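PDB 5KMX: uncharacterized protein TCIL3000_10_9440 from Trypanosoma congolense, which is of unknown function but is an insect-stage surface membrane antigen whose bilobed ectodomain, the part described here, may act in sensing. Local coordinates for residues 156-161 / 198-203; 98-103 / 143-148. One frame throughout, in Å; residues are numbered along the deposited sequence.

Interaction 1: residues 156-161 / 198-203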
ATOM      1  N   ALA A 156      -2.322   1.584  -8.648  1.00 49.85           N
ATOM      2  CA  ALA A 156      -2.199   3.031  -8.793  1.00 49.85           C
ATOM      3  C   ALA A 156      -0.928   3.534  -8.118  1.00 52.32           C
ATOM      4  O   ALA A 156      -0.192   4.341  -8.687  1.00 50.25           O
ATOM      5  CB  ALA A 156      -3.418   3.727  -8.206  1.00 57.91           C
ATOM      6  N   THR A 157      -0.681   3.053  -6.903  1.00 54.34           N
ATOM      7  CA  THR A 157       0.483   3.469  -6.128  1.00 59.67           C
ATOM      8  C   THR A 157       1.244   2.256  -5.596  1.00 56.76           C
ATOM      9  O   THR A 157       0.648   1.344  -5.019  1.00 50.65           O
ATOM     10  CB  THR A 157       0.076   4.373  -4.951  1.00 54.99           C
ATOM     11  OG1 THR A 157      -0.742   5.446  -5.433  1.00 58.01           O
ATOM     12  CG2 THR A 157       1.307   4.947  -4.267  1.00 53.89           C
ATOM     13  N   LEU A 158       2.560   2.262  -5.792  1.00 55.93           N
ATOM     14  CA  LEU A 158       3.417   1.141  -5.421  1.00 53.48           C
ATOM     15  C   LEU A 158       4.417   1.545  -4.340  1.00 53.21           C
ATOM     16  O   LEU A 158       5.246   2.430  -4.554  1.00 41.56           O
ATOM     17  CB  LEU A 158       4.162   0.615  -6.650  1.00 51.71           C
ATOM     18  CG  LEU A 158       5.024  -0.634  -6.446  1.00 55.01           C
ATOM     19  CD1 LEU A 158       4.154  -1.847  -6.158  1.00 52.80           C
ATOM     20  CD2 LEU A 158       5.906  -0.877  -7.660  1.00 51.32           C
ATOM     21  N   TYR A 159       4.337   0.886  -3.187  1.00 46.17           N
ATOM     22  CA  TYR A 159       5.229   1.172  -2.066  1.00 51.38           C
ATOM     23  C   TYR A 159       6.325   0.115  -1.952  1.00 53.31           C
ATOM     24  O   TYR A 159       6.040  -1.082  -1.902  1.00 53.43           O
ATOM     25  CB  TYR A 159       4.447   1.236  -0.752  1.00 50.94           C
ATOM     26  CG  TYR A 159       3.246   2.157  -0.779  1.00 53.40           C
ATOM     27  CD1 TYR A 159       2.070   1.776  -1.409  1.00 53.84           C
ATOM     28  CD2 TYR A 159       3.283   3.397  -0.158  1.00 50.61           C
ATOM     29  CE1 TYR A 159       0.972   2.607  -1.434  1.00 49.66           C
ATOM     30  CE2 TYR A 159       2.187   4.236  -0.175  1.00 53.78           C
ATOM     31  CZ  TYR A 159       1.034   3.836  -0.814  1.00 53.31           C
ATOM     32  OH  TYR A 159      -0.065   4.665  -0.835  1.00 53.97           O
ATOM     33  N   LEU A 160       7.576   0.569  -1.908  1.00 49.77           N
ATOM     34  CA  LEU A 160       8.720  -0.316  -1.727  1.00 47.68           C
ATOM     35  C   LEU A 160       9.470   0.073  -0.457  1.00 44.90           C
ATOM     36  O   LEU A 160       9.426   1.231  -0.040  1.00 50.40           O
ATOM     37  CB  LEU A 160       9.650  -0.250  -2.940  1.00 48.24           C
ATOM     38  CG  LEU A 160       8.983  -0.520  -4.292  1.00 45.49           C
ATOM     39  CD1 LEU A 160       9.963  -0.286  -5.431  1.00 42.01           C
ATOM     40  CD2 LEU A 160       8.418  -1.931  -4.348  1.00 40.80           C
ATOM     41  N   VAL A 161      10.150  -0.896   0.150  1.00 41.44           N
ATOM     42  CA  VAL A 161      10.878  -0.662   1.394  1.00 50.52           C
ATOM     43  C   VAL A 161      12.312  -1.178   1.307  1.00 49.72           C
ATOM     44  O   VAL A 161      12.547  -2.334   0.955  1.00 47.23           O
ATOM     45  CB  VAL A 161      10.180  -1.337   2.589  1.00 53.75           C
ATOM     46  CG1 VAL A 161      10.915  -1.022   3.886  1.00 54.44           C
ATOM     47  CG2 VAL A 161       8.731  -0.890   2.674  1.00 48.91           C
ATOM     48  N   VAL A 198       1.498   4.712 -12.931  1.00 59.43           N
ATOM     49  CA  VAL A 198       1.608   4.215 -11.564  1.00 53.74           C
ATOM     50  C   VAL A 198       2.650   5.016 -10.789  1.00 52.94           C
ATOM     51  O   VAL A 198       3.748   5.266 -11.286  1.00 56.34           O
ATOM     52  CB  VAL A 198       1.988   2.722 -11.539  1.00 47.24           C
ATOM     53  CG1 VAL A 198       2.178   2.236 -10.107  1.00 45.74           C
ATOM     54  CG2 VAL A 198       0.924   1.894 -12.245  1.00 49.64           C
ATOM     55  N   ASN A 199       2.300   5.404  -9.566  1.00 51.51           N
ATOM     56  CA  ASN A 199       3.202   6.159  -8.707  1.00 53.13           C
ATOM     57  C   ASN A 199       4.013   5.230  -7.808  1.00 56.85           C
ATOM     58  O   ASN A 199       3.454   4.508  -6.984  1.00 55.03           O
ATOM     59  CB  ASN A 199       2.409   7.159  -7.864  1.00 48.55           C
ATOM     60  CG  ASN A 199       3.296   7.991  -6.957  1.00 61.77           C
ATOM     61  OD1 ASN A 199       3.151   7.961  -5.736  1.00 63.31           O
ATOM     62  ND2 ASN A 199       4.220   8.740  -7.550  1.00 62.61           N
ATOM     63  N   VAL A 200       5.334   5.257  -7.971  1.00 48.13           N
ATOM     64  CA  VAL A 200       6.222   4.380  -7.215  1.00 46.56           C
ATOM     65  C   VAL A 200       6.890   5.139  -6.074  1.00 48.49           C
ATOM     66  O   VAL A 200       7.286   6.290  -6.236  1.00 52.60           O
ATOM     67  CB  VAL A 200       7.305   3.762  -8.123  1.00 55.20           C
ATOM     68  CG1 VAL A 200       8.202   2.824  -7.325  1.00 55.34           C
ATOM     69  CG2 VAL A 200       6.658   3.022  -9.285  1.00 59.00           C
ATOM     70  N   ARG A 201       7.014   4.478  -4.926  1.00 54.35           N
ATOM     71  CA  ARG A 201       7.605   5.078  -3.734  1.00 55.82           C
ATOM     72  C   ARG A 201       8.515   4.088  -3.013  1.00 49.25           C
ATOM     73  O   ARG A 201       8.173   2.915  -2.866  1.00 53.87           O
ATOM     74  CB  ARG A 201       6.506   5.572  -2.789  1.00 52.61           C
ATOM     75  CG  ARG A 201       5.754   6.786  -3.313  1.00 60.98           C
ATOM     76  CD  ARG A 201       4.288   6.787  -2.922  1.00 60.52           C
ATOM     77  NE  ARG A 201       4.071   7.141  -1.521  1.00 62.17           N
ATOM     78  CZ  ARG A 201       3.057   7.887  -1.082  1.00 63.61           C
ATOM     79  NH1 ARG A 201       2.944   8.151   0.212  1.00 66.37           N
ATOM     80  NH2 ARG A 201       2.155   8.376  -1.925  1.00 64.54           N
ATOM     81  N   LEU A 202       9.676   4.570  -2.573  1.00 44.92           N
ATOM     82  CA  LEU A 202      10.631   3.753  -1.830  1.00 46.55           C
ATOM     83  C   LEU A 202      10.835   4.312  -0.427  1.00 48.47           C
ATOM     84  O   LEU A 202      11.229   5.467  -0.263  1.00 49.60           O
ATOM     85  CB  LEU A 202      11.968   3.681  -2.572  1.00 49.28           C
ATOM     86  CG  LEU A 202      13.105   2.934  -1.868  1.00 50.13           C
ATOM     87  CD1 LEU A 202      12.751   1.469  -1.675  1.00 50.38           C
ATOM     88  CD2 LEU A 202      14.408   3.077  -2.646  1.00 43.99           C
ATOM     89  N   TYR A 203      10.570   3.480   0.577  1.00 55.96           N
ATOM     90  CA  TYR A 203      10.684   3.875   1.978  1.00 49.55           C
ATOM     91  C   TYR A 203      11.863   3.200   2.668  1.00 46.83           C
ATOM     92  O   TYR A 203      12.378   2.188   2.195  1.00 55.12           O
ATOM     93  CB  TYR A 203       9.400   3.525   2.737  1.00 52.70           C
ATOM     94  CG  TYR A 203       8.239   4.462   2.495  1.00 55.18           C
ATOM     95  CD1 TYR A 203       7.452   4.348   1.357  1.00 54.22           C
ATOM     96  CD2 TYR A 203       7.918   5.451   3.417  1.00 55.30           C
ATOM     97  CE1 TYR A 203       6.383   5.202   1.138  1.00 56.29           C
ATOM     98  CE2 TYR A 203       6.854   6.305   3.208  1.00 55.54           C
ATOM     99  CZ  TYR A 203       6.090   6.177   2.068  1.00 50.28           C
ATOM    100  OH  TYR A 203       5.030   7.027   1.857  1.00 58.81           O
TER
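Y159 and R201 meet side by side because both first torsions set CG opposite the carbonyl carbon, at chi1 -52° in Y159 and -70° in R201. R201 then bends at chi2 and chi3, which brings its guanidinium alongside the Y159 ring. The two planes are inclined at 52°, and Y159 CE2 lies over one guanidinium face, towards its rim, with R201 NE 3.7 Å from that carbon. Y203, two residues beyond R201 on the same strand, points the same way and sets its CE1 at the edge of the Y159 ring, 3.8 Å from Y159 CD2. Its hydroxyl fixes the arginine from within the strand: R201 NH1 donates to Y203 OH at 2.9 Å, almost straight and in the guanidinium plane. Y57 makes a cation-pi contact with R201, so this arginine is held among aromatic rings.

Beneath these side chains lies a parallel strand pair inside a mixed sheet whose other neighbouring strands run antiparallel. The partners T157 with N199 through V161 with Y203 follow in unbroken register. Strand 156-161 supplies both donors and acceptors: N199 N binds A156 O at 2.8 Å, L158 N binds N199 O, R201 N binds L158 O, L160 N binds R201 O, and Y203 N binds L160 O. Within strand 145-165, A156 and T157 both face G189 on the neighbouring strand in a classic beta bulge.

L158, V200, L160 and L202 are buried on the other face. The L160 and V200 side chains cross at a slant, L160 CD1 lying 4.0 Å from V200 CG1, while L202 CD1 reaches L160 CB at 3.8 Å. Strand 72-79 packs against these residues, with V75 on L158, V77 on L160 and I79 on L202. On the tyrosine-bearing face, T157 CG2 touches R201 CD, and N199 ND2 turns to a hydrogen bond with E59 OE2.

Interaction 2: residues 98-103 / 143-148; sequences WYTCSS and GEKCGY
W98 and Y148 form a non-hydrogen-bonded pair, their side chains side by side on one face, in an antiparallel strand pairing of what is probably the smaller lobe, next to helix 116-128. Aromatic contacts come first. Y148 CB sits over the five-membered ring of W98, 4.0 Å from its centroid in a CH-pi contact, and the tyrosine turns its ring edge to the six-membered ring, the planes 52° apart. The chi1 of 63° places Y148 CG between its own N and carbonyl carbon, extending the tyrosine along the indole.

Among backbone bonds, Y99 N donates to G147 O within the strands; beyond them C101 N donates to E144 O at 3.1 Å, and G143 N to C101 O.

Among polar side chains, K145 crosses W98 at about a right angle, bends at chi2 and chi4, and brings NZ within a 3.2 Å hydrogen bond of T100 OG1. E144 turns instead to a salt bridge with R141.

Sulfur contacts lie on the helix side. C101 is disulfide-bonded to C115, and C146 to C140. C146 SG meets the edge of the Y99 ring, 4.2 Å from Y99 CD2, and also packs 3.9 Å from C101 CB.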
ATOM      1  N   TRP A  98     -16.845  -8.468   2.737  1.00 54.41           N
ATOM      2  CA  TRP A  98     -17.969  -9.213   3.293  1.00 50.51           C
ATOM      3  C   TRP A  98     -19.096  -8.300   3.759  1.00 57.55           C
ATOM      4  O   TRP A  98     -18.855  -7.292   4.424  1.00 58.44           O
ATOM      5  CB  TRP A  98     -17.502 -10.071   4.468  1.00 55.76           C
ATOM      6  CG  TRP A  98     -16.708 -11.268   4.064  1.00 53.14           C
ATOM      7  CD1 TRP A  98     -15.369 -11.316   3.808  1.00 55.10           C
ATOM      8  CD2 TRP A  98     -17.203 -12.595   3.871  1.00 54.13           C
ATOM      9  NE1 TRP A  98     -15.000 -12.595   3.467  1.00 54.37           N
ATOM     10  CE2 TRP A  98     -16.108 -13.400   3.498  1.00 58.45           C
ATOM     11  CE3 TRP A  98     -18.466 -13.183   3.976  1.00 57.71           C
ATOM     12  CZ2 TRP A  98     -16.239 -14.761   3.230  1.00 56.61           C
ATOM     13  CZ3 TRP A  98     -18.595 -14.532   3.712  1.00 54.44           C
ATOM     14  CH2 TRP A  98     -17.487 -15.307   3.342  1.00 53.81           C
ATOM     15  N   TYR A  99     -20.326  -8.664   3.410  1.00 62.31           N
ATOM     16  CA  TYR A  99     -21.500  -7.988   3.944  1.00 62.23           C
ATOM     17  C   TYR A  99     -21.975  -8.684   5.212  1.00 53.68           C
ATOM     18  O   TYR A  99     -22.174  -9.899   5.226  1.00 59.24           O
ATOM     19  CB  TYR A  99     -22.636  -7.956   2.922  1.00 61.10           C
ATOM     20  CG  TYR A  99     -23.876  -7.276   3.453  1.00 62.98           C
ATOM     21  CD1 TYR A  99     -24.051  -5.907   3.314  1.00 66.43           C
ATOM     22  CD2 TYR A  99     -24.864  -7.999   4.111  1.00 68.48           C
ATOM     23  CE1 TYR A  99     -25.177  -5.279   3.804  1.00 76.62           C
ATOM     24  CE2 TYR A  99     -25.992  -7.379   4.607  1.00 70.75           C
ATOM     25  CZ  TYR A  99     -26.144  -6.019   4.450  1.00 76.85           C
ATOM     26  OH  TYR A  99     -27.267  -5.396   4.940  1.00 85.78           O
ATOM     27  N   THR A 100     -22.153  -7.903   6.273  1.00 51.18           N
ATOM     28  CA  THR A 100     -22.691  -8.412   7.528  1.00 59.33           C
ATOM     29  C   THR A 100     -23.998  -7.712   7.854  1.00 60.96           C
ATOM     30  O   THR A 100     -24.075  -6.483   7.854  1.00 63.60           O
ATOM     31  CB  THR A 100     -21.711  -8.212   8.690  1.00 53.74           C
ATOM     32  OG1 THR A 100     -20.425  -8.722   8.324  1.00 55.65           O
ATOM     33  CG2 THR A 100     -22.207  -8.929   9.943  1.00 48.90           C
ATOM     34  N   CYS A 101     -25.028  -8.504   8.125  1.00 65.27           N
ATOM     35  CA  CYS A 101     -26.325  -7.962   8.498  1.00 69.59           C
ATOM     36  C   CYS A 101     -26.258  -7.321   9.880  1.00 73.52           C
ATOM     37  O   CYS A 101     -26.419  -7.995  10.897  1.00 72.05           O
ATOM     38  CB  CYS A 101     -27.384  -9.060   8.479  1.00 75.36           C
ATOM     39  SG  CYS A 101     -29.084  -8.466   8.290  1.00 69.81           S
ATOM     40  N   SER A 102     -26.018  -6.015   9.909  1.00 80.69           N
ATOM     41  CA  SER A 102     -25.888  -5.290  11.167  1.00 84.05           C
ATOM     42  C   SER A 102     -27.206  -4.637  11.559  1.00 87.22           C
ATOM     43  O   SER A 102     -28.159  -4.628  10.782  1.00 91.19           O
ATOM     44  CB  SER A 102     -24.791  -4.231  11.058  1.00 84.36           C
ATOM     45  OG  SER A 102     -24.669  -3.505  12.269  1.00 99.37           O
ATOM     46  N   SER A 103     -27.254  -4.083  12.765  1.00 83.99           N
ATOM     47  CA  SER A 103     -28.450  -3.401  13.247  1.00 87.73           C
ATOM     48  C   SER A 103     -28.802  -2.211  12.358  1.00 88.95           C
ATOM     49  O   SER A 103     -29.928  -1.715  12.384  1.00 84.30           O
ATOM     50  CB  SER A 103     -28.252  -2.935  14.690  1.00 94.41           C
ATOM     51  OG  SER A 103     -27.933  -4.023  15.539  1.00 90.32           O
ATOM     52  N   GLY A 143     -26.416 -10.203  12.157  1.00 60.15           N
ATOM     53  CA  GLY A 143     -25.116 -10.655  12.616  1.00 63.59           C
ATOM     54  C   GLY A 143     -24.518 -11.742  11.744  1.00 55.21           C
ATOM     55  O   GLY A 143     -23.496 -12.330  12.098  1.00 52.72           O
ATOM     56  N   GLU A 144     -25.151 -12.009  10.604  1.00 52.14           N
ATOM     57  CA  GLU A 144     -24.717 -13.080   9.715  1.00 56.54           C
ATOM     58  C   GLU A 144     -23.844 -12.568   8.578  1.00 56.87           C
ATOM     59  O   GLU A 144     -24.070 -11.478   8.051  1.00 52.46           O
ATOM     60  CB  GLU A 144     -25.927 -13.810   9.128  1.00 55.35           C
ATOM     61  CG  GLU A 144     -25.568 -15.015   8.280  1.00 55.98           C
ATOM     62  CD  GLU A 144     -26.717 -15.990   8.136  1.00 65.25           C
ATOM     63  OE1 GLU A 144     -26.451 -17.192   7.921  1.00 67.09           O
ATOM     64  OE2 GLU A 144     -27.882 -15.555   8.233  1.00 65.92           O
ATOM     65  N   LYS A 145     -22.847 -13.366   8.208  1.00 51.73           N
ATOM     66  CA  LYS A 145     -22.091 -13.130   6.988  1.00 50.65           C
ATOM     67  C   LYS A 145     -22.894 -13.658   5.811  1.00 52.19           C
ATOM     68  O   LYS A 145     -22.771 -14.823   5.432  1.00 55.16           O
ATOM     69  CB  LYS A 145     -20.717 -13.803   7.053  1.00 51.91           C
ATOM     70  CG  LYS A 145     -19.713 -13.073   7.921  1.00 51.41           C
ATOM     71  CD  LYS A 145     -19.369 -11.732   7.323  1.00 57.45           C
ATOM     72  CE  LYS A 145     -18.153 -11.134   7.996  1.00 50.87           C
ATOM     73  NZ  LYS A 145     -18.360 -10.827   9.442  1.00 56.75           N
ATOM     74  N   CYS A 146     -23.722 -12.790   5.240  1.00 54.84           N
ATOM     75  CA  CYS A 146     -24.683 -13.199   4.226  1.00 59.70           C
ATOM     76  C   CYS A 146     -24.024 -13.496   2.884  1.00 56.90           C
ATOM     77  O   CYS A 146     -24.557 -14.260   2.080  1.00 54.59           O
ATOM     78  CB  CYS A 146     -25.746 -12.116   4.046  1.00 61.99           C
ATOM     79  SG  CYS A 146     -26.464 -11.533   5.595  1.00 62.11           S
ATOM     80  N   GLY A 147     -22.869 -12.885   2.645  1.00 62.74           N
ATOM     81  CA  GLY A 147     -22.158 -13.066   1.393  1.00 56.17           C
ATOM     82  C   GLY A 147     -21.044 -12.051   1.240  1.00 56.89           C
ATOM     83  O   GLY A 147     -20.811 -11.242   2.138  1.00 51.33           O
ATOM     84  N   TYR A 148     -20.359 -12.091   0.100  1.00 60.60           N
ATOM     85  CA  TYR A 148     -19.243 -11.189  -0.153  1.00 60.63           C
ATOM     86  C   TYR A 148     -19.179 -10.771  -1.617  1.00 60.70           C
ATOM     87  O   TYR A 148     -19.816 -11.381  -2.479  1.00 63.04           O
ATOM     88  CB  TYR A 148     -17.921 -11.845   0.259  1.00 58.97           C
ATOM     89  CG  TYR A 148     -17.576 -13.095  -0.522  1.00 61.79           C
ATOM     90  CD1 TYR A 148     -16.911 -13.016  -1.739  1.00 65.37           C
ATOM     91  CD2 TYR A 148     -17.905 -14.354  -0.038  1.00 61.09           C
ATOM     92  CE1 TYR A 148     -16.590 -14.154  -2.454  1.00 64.37           C
ATOM     93  CE2 TYR A 148     -17.587 -15.499  -0.746  1.00 59.32           C
ATOM     94  CZ  TYR A 148     -16.930 -15.393  -1.954  1.00 64.27           C
ATOM     95  OH  TYR A 148     -16.609 -16.528  -2.664  1.00 71.64           O
TER

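Strand 145-165 is used by both contacts. Its beginning takes part in interaction 2, pairing antiparallel with the end of strand 85-100; further on it enters interaction 1, where strand 197-204 runs parallel to it. The centres of the contacts lie 34 Å apart, with nearest atoms about 21 Å apart, so they do not touch. Along the chain interaction 2 closes before interaction 1 opens. Interaction 1 is buried, its centre about 8 Å from the centre of the chain, whereas that of interaction 2 lies about 26 Å from it, beside helix 116-128. Strand 145-165, and strand 85-100 despite its break, probably run between the lobes, consistent with the bilobed architecture of the ectodomain.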